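Local coordinates for GH62 hydrolase (Scytalidium thermophilum, PDB 4PVA), which probably trims L-arabinofuranosyl side groups from arabinoxylan, acting as a family GH62 alpha-L-arabinofuranosidase in the breakdown of plant cell walls, at residues A50-G55 with I299-D304; N54-V59 with N75-A80; P149-D154 with P207-Q212; D185-L190 with Q215-L220. One frame throughout, in Å; residues are numbered along the deposited sequence.

Contact 1: residues A50-G55 with I299-D304; sequences AVLING and IRTLTD
V51 sits directly across from R300, and a backbone bond runs on each side of the pair. R300 N gives its hydrogen to A50 O at 3.1 Å, and L52 N gives its own to R300 O at 2.9 Å. Both bonds are close to straight, with N-H...O angles of 168° and 163°. This is the compact part of the contact. V51 CG1 lies anti to its own carbonyl carbon (chi1 -66°), which carries it to T303 CG2, 3.8 Å off, the two side chains crossing at about a right angle. A50 O and V51 CG1 both lie over one face of the R300 guanidinium, whose NH2 goes on to E297 OE1 in a salt bridge and to V105 O. In the five-bladed beta-propeller expected of GH62, strand 44-53 is an outermost strand of its four-stranded sheet. The loop 299-304 runs between strands 296-298 and 308-309, which belong to two other sheets, so the single bridge ties this strand to the link between them. Packing is looser toward solvent. L52 and T301 lie side by side and point the same way, with L52 CD2 4.0 Å from T301 CG2. Beyond R300 a water takes over from direct pairing: it donates to L52 O and to T301 O, each at 2.7 Å, where the two backbones have begun to part.

Contact 2: residues N54-V59 with N75-A80; sequences NGTYHV and NFTDFA
Y57 lays its CB over one face of the F76 ring, 3.8 Å from the centroid and 20° off the ring normal, a CH-pi contact. Strands 56-65 and 68-76 form an antiparallel hairpin within one four-stranded sheet of the propeller. Y57 and F76 are a hydrogen-bonded pair in it, with Y57 N to F76 O at 2.8 Å and F76 N to Y57 O at 3.1 Å. Their ring planes are nearly parallel but slid so far apart that they hardly overlap. F76 CG stands between its backbone N and carbonyl carbon (chi1 58°), which swings the ring back toward strand 56-65, and V59 CG2 meets its CE2 at 3.7 Å. F79 completes the aromatic cluster: its CZ comes over a face of the Y57 ring, 3.6 Å from CE1, with the planes oblique. With an alanine at Y57, CB would still sit over F76, but F79 would probably lose the ring it packs against on this side and a gap would open between F76 and F79. On the other face of the sheet H58 and N75 lie side by side, and H58 ND1 and N75 ND2 both bond to Y73 OH. Where the strands end, one water donates to both G55 O and T77 O, 2.7 Å from each.

Contact 3: residues P149-D154 with P207-Q212; sequences PKIIAD and PEIVLQ
P149 and P207 pack against each other, the two side chains crossing at about a right angle, and tightly: P149 CB is 3.4 Å from P207 CD, closer than carbons usually pack. P149 occupies the N-cap position of the short helix 150-155, so its ring presses on P207 just as the chain begins to coil. Two residues on, I151 points at the strand side and touches it with two separate branches. Its CG1 is anti to the backbone N (chi1 -167°) and the chain continues extended, carrying CD1 along to I209 CG1 at 4.0 Å. The other branch, CG2, instead drops onto P207 O at 3.4 Å and lies beside P207 CB, the isoleucine and the proline sliding past each other in opposite directions. I152 starts off turned to the flank, but its CG1 is anti to the carbonyl carbon (chi1 -59°) and the extended end brings CD1 to P207 CG, 4.0 Å away. P207 is thus gripped by the N-cap proline and two residues of the helix's first turn. The contact fixes this helix against P207 and strand 208-212, an outermost strand of its propeller sheet, where V210 and L211 form a classic beta bulge opposite L190. K150 points elsewhere: its bent terminus brings NZ to D154 OD2, 2.8 Å away on the syn lone pair, a salt bridge one turn along the helix. Polar help comes from next door, I151 N bonding to E206 OE1. Between the segments themselves the contact is apolar, so it relies on the fit of prolines and isoleucines rather than on directional bonds.

Contact 4: residues D185-L190 with Q215-L220; sequences DDNGHL and QNIYAL
I217 packs straight onto the turn at G188, its CB 3.6 Å from G188 N, and its CG2 lies 3.5 Å from N187 O. The fit is close enough that a CB on G188 would clash with that methyl, and the backbone angles there also call for glycine. I217 CD1 approaches D186 O, and CG1 of the same branch sits over the centre of the Y218 ring. An alanine in place of I217 would keep CB at G188 but would probably open a gap beside N187 O and D186 O and take away the CG1 packing on one face of Y218. The second apolar contact is L220 CD2 against L190 CB, at 4.1 Å. Hydrogen bonds shape the turn itself. D185 OD1 accepts from N187 N at 2.8 Å, making an Asx turn, and from H189 N, the two coming from opposite faces of the carboxylate plane. D185 OD2 takes H189 ND1 on its syn lone pair at 2.7 Å, nearly in the imidazole plane, and also meets Y191 OH. Water does the bridging between segments: one molecule lies between H189 O and L220 O. In the fold, the turn joins strands 178-184 and 189-196, while 215-220, with its 3-10 turn, leads from strand 208-212 into 222-229 of the next sheet; L220 packs on L211 and V242, Y218 on I245.

Contacts 1 and 2 form one patch and contacts 3 and 4 another, on opposite sides of the chain's centre; the centres of contacts 1 and 3 are about 32 Å apart. Each pair shares a sheet: V51 O bonds to H58 N between the first two, and V210 N to L190 O between the last two. All four are partly buried, contact 1 nearest the middle of the chain and contact 3 farthest from it. Contacts 1 and 2 are stitched by backbone hydrogen bonds, and contact 2 adds aromatic packing. Contacts 3 and 4 join a helix or a loop to strand ends and rest mainly on apolar side chains, with water helping in contact 4.

Contact 1: residues A50-G55 with I299-D304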
loop_
_atom_site.group_PDB
_atom_site.type_symbol
_atom_site.label_atom_id
_atom_site.label_comp_id
_atom_site.label_asym_id
_atom_site.label_seq_id
_atom_site.Cartn_x
_atom_site.Cartn_y
_atom_site.Cartn_z
ATOM N N ALA A 50 2.013 7.475 0.809
ATOM C CA ALA A 50 2.490 8.847 0.682
ATOM C C ALA A 50 1.632 9.665 -0.252
ATOM O O ALA A 50 1.131 9.171 -1.275
ATOM C CB ALA A 50 3.914 8.854 0.160
ATOM N N VAL A 51 1.532 10.956 0.087
ATOM C CA VAL A 51 0.928 11.964 -0.751
ATOM C C VAL A 51 1.857 13.158 -0.866
ATOM O O VAL A 51 2.704 13.358 0.001
ATOM C CB VAL A 51 -0.462 12.393 -0.228
ATOM C CG1 VAL A 51 -1.466 11.242 -0.321
ATOM C CG2 VAL A 51 -0.371 12.914 1.211
ATOM N N LEU A 52 1.685 13.902 -1.948
ATOM C CA LEU A 52 2.452 15.131 -2.179
ATOM C C LEU A 52 1.446 16.253 -2.249
ATOM O O LEU A 52 0.544 16.223 -3.052
ATOM C CB LEU A 52 3.256 15.000 -3.459
ATOM C CG LEU A 52 3.916 16.273 -4.018
ATOM C CD1 LEU A 52 4.915 16.849 -3.035
ATOM C CD2 LEU A 52 4.598 15.996 -5.353
ATOM N N ILE A 53 1.614 17.258 -1.386
ATOM C CA ILE A 53 0.667 18.385 -1.260
ATOM C C ILE A 53 1.507 19.654 -1.190
ATOM O O ILE A 53 2.285 19.837 -0.264
ATOM C CB ILE A 53 -0.197 18.286 0.007
ATOM C CG1 ILE A 53 -0.919 16.928 0.124
ATOM C CG2 ILE A 53 -1.217 19.417 0.046
ATOM C CD1 ILE A 53 -1.461 16.683 1.525
ATOM N N ASN A 54 1.379 20.488 -2.213
ATOM C CA ASN A 54 2.023 21.820 -2.208
ATOM C C ASN A 54 3.520 21.723 -1.912
ATOM O O ASN A 54 4.071 22.478 -1.106
ATOM C CB ASN A 54 1.305 22.746 -1.229
ATOM C CG ASN A 54 -0.136 23.017 -1.635
ATOM O OD1 ASN A 54 -0.458 23.080 -2.836
ATOM N ND2 ASN A 54 -1.011 23.175 -0.643
ATOM N N GLY A 55 4.151 20.758 -2.560
ATOM C CA GLY A 55 5.583 20.556 -2.485
ATOM C C GLY A 55 6.086 19.789 -1.274
ATOM O O GLY A 55 7.284 19.517 -1.194
ATOM N N ILE A 299 3.142 7.628 -4.950
ATOM C CA ILE A 299 2.976 8.917 -4.283
ATOM C C ILE A 299 1.884 9.679 -5.000
ATOM O O ILE A 299 2.004 10.006 -6.184
ATOM C CB ILE A 299 4.276 9.728 -4.280
ATOM C CG1 ILE A 299 5.428 8.949 -3.649
ATOM C CG2 ILE A 299 4.063 11.034 -3.505
ATOM C CD1 ILE A 299 6.754 9.678 -3.691
ATOM N N ARG A 300 0.804 9.976 -4.298
ATOM C CA ARG A 300 -0.364 10.569 -4.934
ATOM C C ARG A 300 -0.438 12.095 -4.721
ATOM O O ARG A 300 -0.266 12.594 -3.617
ATOM C CB ARG A 300 -1.625 9.886 -4.418
ATOM C CG ARG A 300 -1.844 8.534 -5.050
ATOM C CD ARG A 300 -2.930 7.750 -4.332
ATOM N NE ARG A 300 -2.453 7.153 -3.079
ATOM C CZ ARG A 300 -2.812 7.509 -1.840
ATOM N NH1 ARG A 300 -3.779 8.409 -1.622
ATOM N NH2 ARG A 300 -2.254 6.891 -0.825
ATOM N N THR A 301 -0.759 12.823 -5.792
ATOM C CA THR A 301 -1.140 14.239 -5.728
ATOM C C THR A 301 -2.634 14.445 -5.761
ATOM O O THR A 301 -3.104 15.508 -5.324
ATOM C CB THR A 301 -0.520 15.033 -6.904
ATOM O OG1 THR A 301 -0.882 14.392 -8.128
ATOM C CG2 THR A 301 0.974 15.065 -6.752
ATOM N N LEU A 302 -3.380 13.494 -6.288
ATOM C CA LEU A 302 -4.841 13.503 -6.271
ATOM C C LEU A 302 -5.169 12.650 -5.066
ATOM O O LEU A 302 -5.176 11.417 -5.140
ATOM C CB LEU A 302 -5.394 12.950 -7.591
ATOM C CG LEU A 302 -4.896 13.698 -8.833
ATOM C CD1 LEU A 302 -5.373 12.981 -10.068
ATOM C CD2 LEU A 302 -5.386 15.139 -8.849
ATOM N N THR A 303 -5.401 13.290 -3.941
ATOM C CA THR A 303 -5.323 12.608 -2.649
ATOM C C THR A 303 -6.618 12.021 -2.116
ATOM O O THR A 303 -6.588 11.420 -1.048
ATOM C CB THR A 303 -4.781 13.551 -1.578
ATOM O OG1 THR A 303 -5.665 14.668 -1.465
ATOM C CG2 THR A 303 -3.409 14.025 -1.937
ATOM N N ASP A 304 -7.703 12.115 -2.878
ATOM C CA ASP A 304 -9.006 11.731 -2.365
ATOM C C ASP A 304 -9.263 10.218 -2.444
ATOM O O ASP A 304 -8.385 9.424 -2.871
ATOM C CB ASP A 304 -10.139 12.558 -2.977
ATOM C CG ASP A 304 -10.614 12.107 -4.302
ATOM O OD1 ASP A 304 -10.154 11.090 -4.859
ATOM O OD2 ASP A 304 -11.476 12.811 -4.895
HETATM O O HOH W 1 -1.883 17.222 -3.609
#

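Contact 2: residues N54-V59 with N75-A80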
loop_
_atom_site.group_PDB
_atom_site.type_symbol
_atom_site.label_atom_id
_atom_site.label_comp_id
_atom_site.label_asym_id
_atom_site.label_seq_id
_atom_site.Cartn_x
_atom_site.Cartn_y
_atom_site.Cartn_z
ATOM N N ASN A 54 1.379 20.488 -2.213
ATOM C CA ASN A 54 2.023 21.820 -2.208
ATOM C C ASN A 54 3.520 21.723 -1.912
ATOM O O ASN A 54 4.071 22.478 -1.106
ATOM C CB ASN A 54 1.305 22.746 -1.229
ATOM C CG ASN A 54 -0.136 23.017 -1.635
ATOM O OD1 ASN A 54 -0.458 23.080 -2.836
ATOM N ND2 ASN A 54 -1.011 23.175 -0.643
ATOM N N GLY A 55 4.151 20.758 -2.560
ATOM C CA GLY A 55 5.583 20.556 -2.485
ATOM C C GLY A 55 6.086 19.789 -1.274
ATOM O O GLY A 55 7.284 19.517 -1.194
ATOM N N THR A 56 5.189 19.382 -0.379
ATOM C CA THR A 56 5.579 18.579 0.765
ATOM C C THR A 56 5.070 17.148 0.621
ATOM O O THR A 56 3.889 16.913 0.362
ATOM C CB THR A 56 5.049 19.159 2.064
ATOM O OG1 THR A 56 5.586 20.480 2.248
ATOM C CG2 THR A 56 5.453 18.321 3.268
ATOM N N TYR A 57 6.017 16.229 0.777
ATOM C CA TYR A 57 5.717 14.778 0.833
ATOM C C TYR A 57 5.382 14.375 2.256
ATOM O O TYR A 57 6.129 14.676 3.181
ATOM C CB TYR A 57 6.913 13.963 0.354
ATOM C CG TYR A 57 7.315 14.250 -1.051
ATOM C CD1 TYR A 57 6.740 13.575 -2.116
ATOM C CD2 TYR A 57 8.283 15.228 -1.349
ATOM C CE1 TYR A 57 7.126 13.861 -3.423
ATOM C CE2 TYR A 57 8.668 15.473 -2.641
ATOM C CZ TYR A 57 8.076 14.831 -3.644
ATOM O OH TYR A 57 8.521 15.131 -4.928
ATOM N N HIS A 58 4.230 13.728 2.390
ATOM C CA HIS A 58 3.730 13.230 3.657
ATOM C C HIS A 58 3.733 11.707 3.593
ATOM O O HIS A 58 3.078 11.152 2.738
ATOM C CB HIS A 58 2.307 13.704 3.874
ATOM C CG HIS A 58 2.177 15.190 3.983
ATOM N ND1 HIS A 58 2.267 15.849 5.182
ATOM C CD2 HIS A 58 1.972 16.138 3.036
ATOM C CE1 HIS A 58 2.120 17.144 4.977
ATOM N NE2 HIS A 58 1.936 17.351 3.691
ATOM N N VAL A 59 4.499 11.079 4.473
ATOM C CA VAL A 59 4.689 9.638 4.455
ATOM C C VAL A 59 4.275 9.004 5.772
ATOM O O VAL A 59 4.576 9.512 6.845
ATOM C CB VAL A 59 6.154 9.268 4.144
ATOM C CG1 VAL A 59 6.335 7.750 4.070
ATOM C CG2 VAL A 59 6.595 9.915 2.840
ATOM N N ASN A 75 7.474 14.046 7.142
ATOM C CA ASN A 75 7.347 14.798 5.927
ATOM C C ASN A 75 8.693 15.378 5.524
ATOM O O ASN A 75 9.623 15.426 6.335
ATOM C CB ASN A 75 6.243 15.862 6.015
ATOM C CG ASN A 75 6.514 16.908 7.088
ATOM O OD1 ASN A 75 7.536 17.605 7.057
ATOM N ND2 ASN A 75 5.612 17.039 8.015
ATOM N N PHE A 76 8.780 15.765 4.265
ATOM C CA PHE A 76 10.007 16.325 3.699
ATOM C C PHE A 76 9.642 16.984 2.383
ATOM O O PHE A 76 8.566 16.754 1.830
ATOM C CB PHE A 76 11.078 15.228 3.520
ATOM C CG PHE A 76 10.639 14.067 2.630
ATOM C CD1 PHE A 76 10.793 14.129 1.252
ATOM C CD2 PHE A 76 10.073 12.925 3.171
ATOM C CE1 PHE A 76 10.389 13.080 0.431
ATOM C CE2 PHE A 76 9.683 11.877 2.337
ATOM C CZ PHE A 76 9.830 11.966 0.985
ATOM N N THR A 77 10.557 17.782 1.844
ATOM C CA THR A 77 10.391 18.376 0.539
ATOM C C THR A 77 11.358 17.854 -0.510
ATOM O O THR A 77 11.122 18.067 -1.680
ATOM C CB THR A 77 10.561 19.917 0.602
ATOM O OG1 THR A 77 11.862 20.257 1.113
ATOM C CG2 THR A 77 9.516 20.511 1.503
ATOM N N ASP A 78 12.384 17.168 -0.082
ATOM C CA ASP A 78 13.465 16.725 -0.954
ATOM C C ASP A 78 13.833 15.286 -0.613
ATOM O O ASP A 78 14.234 15.001 0.469
ATOM C CB ASP A 78 14.647 17.688 -0.704
ATOM C CG ASP A 78 15.882 17.396 -1.511
ATOM O OD1 ASP A 78 16.149 16.291 -1.943
ATOM O OD2 ASP A 78 16.630 18.384 -1.637
ATOM N N PHE A 79 13.708 14.382 -1.597
ATOM C CA PHE A 79 13.966 12.981 -1.354
ATOM C C PHE A 79 15.319 12.728 -0.726
ATOM O O PHE A 79 15.459 11.839 0.107
ATOM C CB PHE A 79 13.866 12.143 -2.608
ATOM C CG PHE A 79 12.468 11.975 -3.119
ATOM C CD1 PHE A 79 11.556 11.211 -2.412
ATOM C CD2 PHE A 79 12.075 12.566 -4.296
ATOM C CE1 PHE A 79 10.265 11.085 -2.880
ATOM C CE2 PHE A 79 10.791 12.403 -4.785
ATOM C CZ PHE A 79 9.878 11.678 -4.055
ATOM N N ALA A 80 16.325 13.501 -1.130
ATOM C CA ALA A 80 17.669 13.316 -0.597
ATOM C C ALA A 80 17.831 13.712 0.851
ATOM O O ALA A 80 18.823 13.341 1.497
ATOM C CB ALA A 80 18.667 14.083 -1.443
HETATM O O HOH W 2 9.213 19.384 -3.009
#

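Contact 3: residues P149-D154 with P207-Q212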
loop_
_atom_site.group_PDB
_atom_site.type_symbol
_atom_site.label_atom_id
_atom_site.label_comp_id
_atom_site.label_asym_id
_atom_site.label_seq_id
_atom_site.Cartn_x
_atom_site.Cartn_y
_atom_site.Cartn_z
ATOM N N PRO A 149 -14.054 -11.990 9.108
ATOM C CA PRO A 149 -15.133 -12.644 8.359
ATOM C C PRO A 149 -14.943 -14.142 8.207
ATOM O O PRO A 149 -13.833 -14.651 8.070
ATOM C CB PRO A 149 -15.036 -11.971 7.002
ATOM C CG PRO A 149 -14.508 -10.620 7.299
ATOM C CD PRO A 149 -13.506 -10.836 8.388
ATOM N N LYS A 150 -16.076 -14.851 8.183
ATOM C CA LYS A 150 -16.093 -16.283 7.986
ATOM C C LYS A 150 -15.297 -16.737 6.773
ATOM O O LYS A 150 -14.536 -17.685 6.844
ATOM C CB LYS A 150 -17.534 -16.758 7.824
ATOM C CG LYS A 150 -17.621 -18.263 7.688
ATOM C CD LYS A 150 -19.066 -18.720 7.733
ATOM C CE LYS A 150 -19.152 -20.217 7.851
ATOM N NZ LYS A 150 -18.629 -20.891 6.652
ATOM N N ILE A 151 -15.455 -16.074 5.625
ATOM C CA ILE A 151 -14.795 -16.544 4.414
ATOM C C ILE A 151 -13.274 -16.474 4.561
ATOM O O ILE A 151 -12.552 -17.290 4.026
ATOM C CB ILE A 151 -15.282 -15.784 3.169
ATOM C CG1 ILE A 151 -14.813 -16.505 1.910
ATOM C CG2 ILE A 151 -14.840 -14.342 3.157
ATOM C CD1 ILE A 151 -15.476 -15.981 0.636
ATOM N N ILE A 152 -12.794 -15.478 5.285
ATOM C CA ILE A 152 -11.359 -15.312 5.495
ATOM C C ILE A 152 -10.890 -16.372 6.522
ATOM O O ILE A 152 -9.926 -17.083 6.273
ATOM C CB ILE A 152 -10.987 -13.888 5.922
ATOM C CG1 ILE A 152 -11.454 -12.932 4.848
ATOM C CG2 ILE A 152 -9.484 -13.760 6.107
ATOM C CD1 ILE A 152 -11.067 -11.494 5.079
ATOM N N ALA A 153 -11.610 -16.545 7.646
ATOM C CA ALA A 153 -11.279 -17.612 8.598
ATOM C C ALA A 153 -11.286 -19.006 7.957
ATOM O O ALA A 153 -10.434 -19.854 8.268
ATOM C CB ALA A 153 -12.218 -17.569 9.813
ATOM N N ASP A 154 -12.195 -19.223 7.016
ATOM C CA ASP A 154 -12.293 -20.527 6.363
ATOM C C ASP A 154 -11.186 -20.788 5.374
ATOM O O ASP A 154 -10.926 -21.945 5.030
ATOM C CB ASP A 154 -13.598 -20.649 5.595
ATOM C CG ASP A 154 -14.813 -20.874 6.486
ATOM O OD1 ASP A 154 -14.667 -21.143 7.700
ATOM O OD2 ASP A 154 -15.941 -20.732 5.943
ATOM N N PRO A 207 -16.746 -10.355 2.741
ATOM C CA PRO A 207 -15.851 -10.330 1.584
ATOM C C PRO A 207 -16.155 -11.425 0.598
ATOM O O PRO A 207 -16.710 -12.467 0.948
ATOM C CB PRO A 207 -14.455 -10.559 2.193
ATOM C CG PRO A 207 -14.622 -10.357 3.670
ATOM C CD PRO A 207 -16.033 -10.651 3.996
ATOM N N GLU A 208 -15.751 -11.179 -0.639
ATOM C CA GLU A 208 -15.732 -12.184 -1.707
ATOM C C GLU A 208 -14.277 -12.401 -2.107
ATOM O O GLU A 208 -13.468 -11.450 -2.078
ATOM C CB GLU A 208 -16.572 -11.674 -2.887
ATOM C CG GLU A 208 -18.060 -11.572 -2.490
ATOM C CD GLU A 208 -18.984 -11.018 -3.561
ATOM O OE1 GLU A 208 -18.483 -10.462 -4.547
ATOM O OE2 GLU A 208 -20.231 -11.132 -3.395
ATOM N N ILE A 209 -13.930 -13.607 -2.522
ATOM C CA ILE A 209 -12.626 -13.871 -3.103
ATOM C C ILE A 209 -12.649 -13.384 -4.540
ATOM O O ILE A 209 -13.453 -13.895 -5.342
ATOM C CB ILE A 209 -12.277 -15.378 -3.032
ATOM C CG1 ILE A 209 -12.121 -15.818 -1.573
ATOM C CG2 ILE A 209 -10.999 -15.631 -3.815
ATOM C CD1 ILE A 209 -12.011 -17.312 -1.356
ATOM N N VAL A 210 -11.819 -12.405 -4.883
ATOM C CA VAL A 210 -11.857 -11.860 -6.232
ATOM C C VAL A 210 -10.772 -12.444 -7.127
ATOM O O VAL A 210 -10.973 -12.530 -8.319
ATOM C CB VAL A 210 -11.820 -10.326 -6.251
ATOM C CG1 VAL A 210 -13.093 -9.725 -5.648
ATOM C CG2 VAL A 210 -10.601 -9.814 -5.589
ATOM N N LEU A 211 -9.645 -12.844 -6.563
ATOM C CA LEU A 211 -8.590 -13.570 -7.266
ATOM C C LEU A 211 -7.956 -14.546 -6.319
ATOM O O LEU A 211 -7.887 -14.307 -5.121
ATOM C CB LEU A 211 -7.510 -12.634 -7.735
ATOM C CG LEU A 211 -7.762 -11.650 -8.835
ATOM C CD1 LEU A 211 -6.510 -10.811 -9.037
ATOM C CD2 LEU A 211 -8.214 -12.294 -10.128
ATOM N N GLN A 212 -7.503 -15.679 -6.856
ATOM C CA GLN A 212 -6.780 -16.639 -6.052
ATOM C C GLN A 212 -5.755 -17.403 -6.874
ATOM O O GLN A 212 -5.976 -17.644 -8.079
ATOM C CB GLN A 212 -7.739 -17.593 -5.314
ATOM C CG GLN A 212 -8.578 -18.453 -6.227
ATOM C CD GLN A 212 -9.539 -19.362 -5.472
ATOM O OE1 GLN A 212 -9.729 -19.248 -4.258
ATOM N NE2 GLN A 212 -10.169 -20.269 -6.196
#

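Contact 4: residues D185-L190 with Q215-L220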
loop_
_atom_site.group_PDB
_atom_site.type_symbol
_atom_site.label_atom_id
_atom_site.label_comp_id
_atom_site.label_asym_id
_atom_site.label_seq_id
_atom_site.Cartn_x
_atom_site.Cartn_y
_atom_site.Cartn_z
ATOM N N ASP A 185 -4.552 -12.766 2.606
ATOM C CA ASP A 185 -4.416 -13.715 3.722
ATOM C C ASP A 185 -3.069 -14.418 3.752
ATOM O O ASP A 185 -2.904 -15.366 4.552
ATOM C CB ASP A 185 -5.553 -14.728 3.749
ATOM C CG ASP A 185 -5.633 -15.592 2.517
ATOM O OD1 ASP A 185 -4.799 -15.463 1.602
ATOM O OD2 ASP A 185 -6.580 -16.417 2.476
ATOM N N ASP A 186 -2.077 -14.010 2.967
ATOM C CA ASP A 186 -0.842 -14.757 2.871
ATOM C C ASP A 186 -1.106 -16.236 2.618
ATOM O O ASP A 186 -0.302 -17.110 2.997
ATOM C CB ASP A 186 0.004 -14.554 4.148
ATOM C CG ASP A 186 0.669 -13.205 4.219
ATOM O OD1 ASP A 186 0.598 -12.433 3.244
ATOM O OD2 ASP A 186 1.212 -12.918 5.302
ATOM N N ASN A 187 -2.189 -16.534 1.947
ATOM C CA ASN A 187 -2.554 -17.894 1.597
ATOM C C ASN A 187 -3.153 -17.973 0.217
ATOM O O ASN A 187 -3.929 -18.859 -0.060
ATOM C CB ASN A 187 -3.497 -18.516 2.649
ATOM C CG ASN A 187 -3.491 -20.028 2.605
ATOM O OD1 ASN A 187 -2.439 -20.631 2.420
ATOM N ND2 ASN A 187 -4.629 -20.634 2.763
ATOM N N GLY A 188 -2.789 -17.052 -0.645
ATOM C CA GLY A 188 -3.147 -17.132 -2.049
ATOM C C GLY A 188 -4.475 -16.517 -2.438
ATOM O O GLY A 188 -4.897 -16.676 -3.564
ATOM N N HIS A 189 -5.125 -15.797 -1.536
ATOM C CA HIS A 189 -6.421 -15.153 -1.837
ATOM C C HIS A 189 -6.333 -13.642 -1.740
ATOM O O HIS A 189 -5.612 -13.093 -0.900
ATOM C CB HIS A 189 -7.527 -15.631 -0.894
ATOM C CG HIS A 189 -7.630 -17.126 -0.791
ATOM N ND1 HIS A 189 -7.130 -17.822 0.283
ATOM C CD2 HIS A 189 -8.124 -18.046 -1.651
ATOM C CE1 HIS A 189 -7.326 -19.114 0.081
ATOM N NE2 HIS A 189 -7.929 -19.277 -1.071
ATOM N N LEU A 190 -7.120 -13.006 -2.586
ATOM C CA LEU A 190 -7.395 -11.560 -2.530
ATOM C C LEU A 190 -8.891 -11.417 -2.307
ATOM O O LEU A 190 -9.683 -11.945 -3.105
ATOM C CB LEU A 190 -6.908 -10.867 -3.791
ATOM C CG LEU A 190 -7.128 -9.340 -3.843
ATOM C CD1 LEU A 190 -6.302 -8.621 -2.825
ATOM C CD2 LEU A 190 -6.850 -8.773 -5.208
ATOM N N GLN A 215 -2.412 -22.885 -6.151
ATOM C CA GLN A 215 -1.286 -23.770 -6.412
ATOM C C GLN A 215 0.044 -23.132 -6.071
ATOM O O GLN A 215 0.967 -23.800 -5.661
ATOM C CB GLN A 215 -1.268 -24.180 -7.869
ATOM C CG GLN A 215 -0.198 -25.202 -8.171
ATOM C CD GLN A 215 -0.507 -25.974 -9.433
ATOM O OE1 GLN A 215 -1.637 -26.427 -9.634
ATOM N NE2 GLN A 215 0.492 -26.137 -10.288
ATOM N N ASN A 216 0.153 -21.831 -6.260
ATOM C CA ASN A 216 1.345 -21.081 -5.853
ATOM C C ASN A 216 0.897 -19.825 -5.129
ATOM O O ASN A 216 0.689 -18.774 -5.765
ATOM C CB ASN A 216 2.214 -20.735 -7.057
ATOM C CG ASN A 216 3.405 -19.874 -6.680
ATOM O OD1 ASN A 216 3.760 -19.771 -5.510
ATOM N ND2 ASN A 216 4.022 -19.256 -7.685
ATOM N N ILE A 217 0.764 -19.899 -3.817
ATOM C CA ILE A 217 0.230 -18.766 -3.064
ATOM C C ILE A 217 1.130 -17.537 -3.177
ATOM O O ILE A 217 0.667 -16.430 -3.022
ATOM C CB ILE A 217 -0.019 -19.114 -1.578
ATOM C CG1 ILE A 217 1.284 -19.415 -0.845
ATOM C CG2 ILE A 217 -1.017 -20.267 -1.429
ATOM C CD1 ILE A 217 1.114 -19.734 0.611
ATOM N N TYR A 218 2.393 -17.735 -3.472
ATOM C CA TYR A 218 3.334 -16.651 -3.565
ATOM C C TYR A 218 3.218 -15.849 -4.832
ATOM O O TYR A 218 3.804 -14.772 -4.938
ATOM C CB TYR A 218 4.773 -17.166 -3.386
ATOM C CG TYR A 218 4.906 -17.900 -2.088
ATOM C CD1 TYR A 218 4.859 -17.230 -0.884
ATOM C CD2 TYR A 218 5.017 -19.283 -2.071
ATOM C CE1 TYR A 218 4.925 -17.924 0.310
ATOM C CE2 TYR A 218 5.102 -19.981 -0.876
ATOM C CZ TYR A 218 5.047 -19.285 0.298
ATOM O OH TYR A 218 5.126 -20.002 1.490
ATOM N N ALA A 219 2.418 -16.316 -5.782
ATOM C CA ALA A 219 2.093 -15.539 -6.971
ATOM C C ALA A 219 1.066 -14.441 -6.693
ATOM O O ALA A 219 0.910 -13.512 -7.501
ATOM C CB ALA A 219 1.565 -16.465 -8.063
ATOM N N LEU A 220 0.339 -14.516 -5.586
ATOM C CA LEU A 220 -0.709 -13.556 -5.268
ATOM C C LEU A 220 -0.624 -13.272 -3.783
ATOM O O LEU A 220 -1.555 -13.527 -3.009
ATOM C CB LEU A 220 -2.104 -14.099 -5.648
ATOM C CG LEU A 220 -3.192 -13.044 -5.743
ATOM C CD1 LEU A 220 -3.044 -12.264 -7.057
ATOM C CD2 LEU A 220 -4.562 -13.671 -5.641
HETATM O O HOH W 3 -0.736 -15.587 -0.695
HETATM O O HOH W 4 -3.584 -11.455 -2.117
#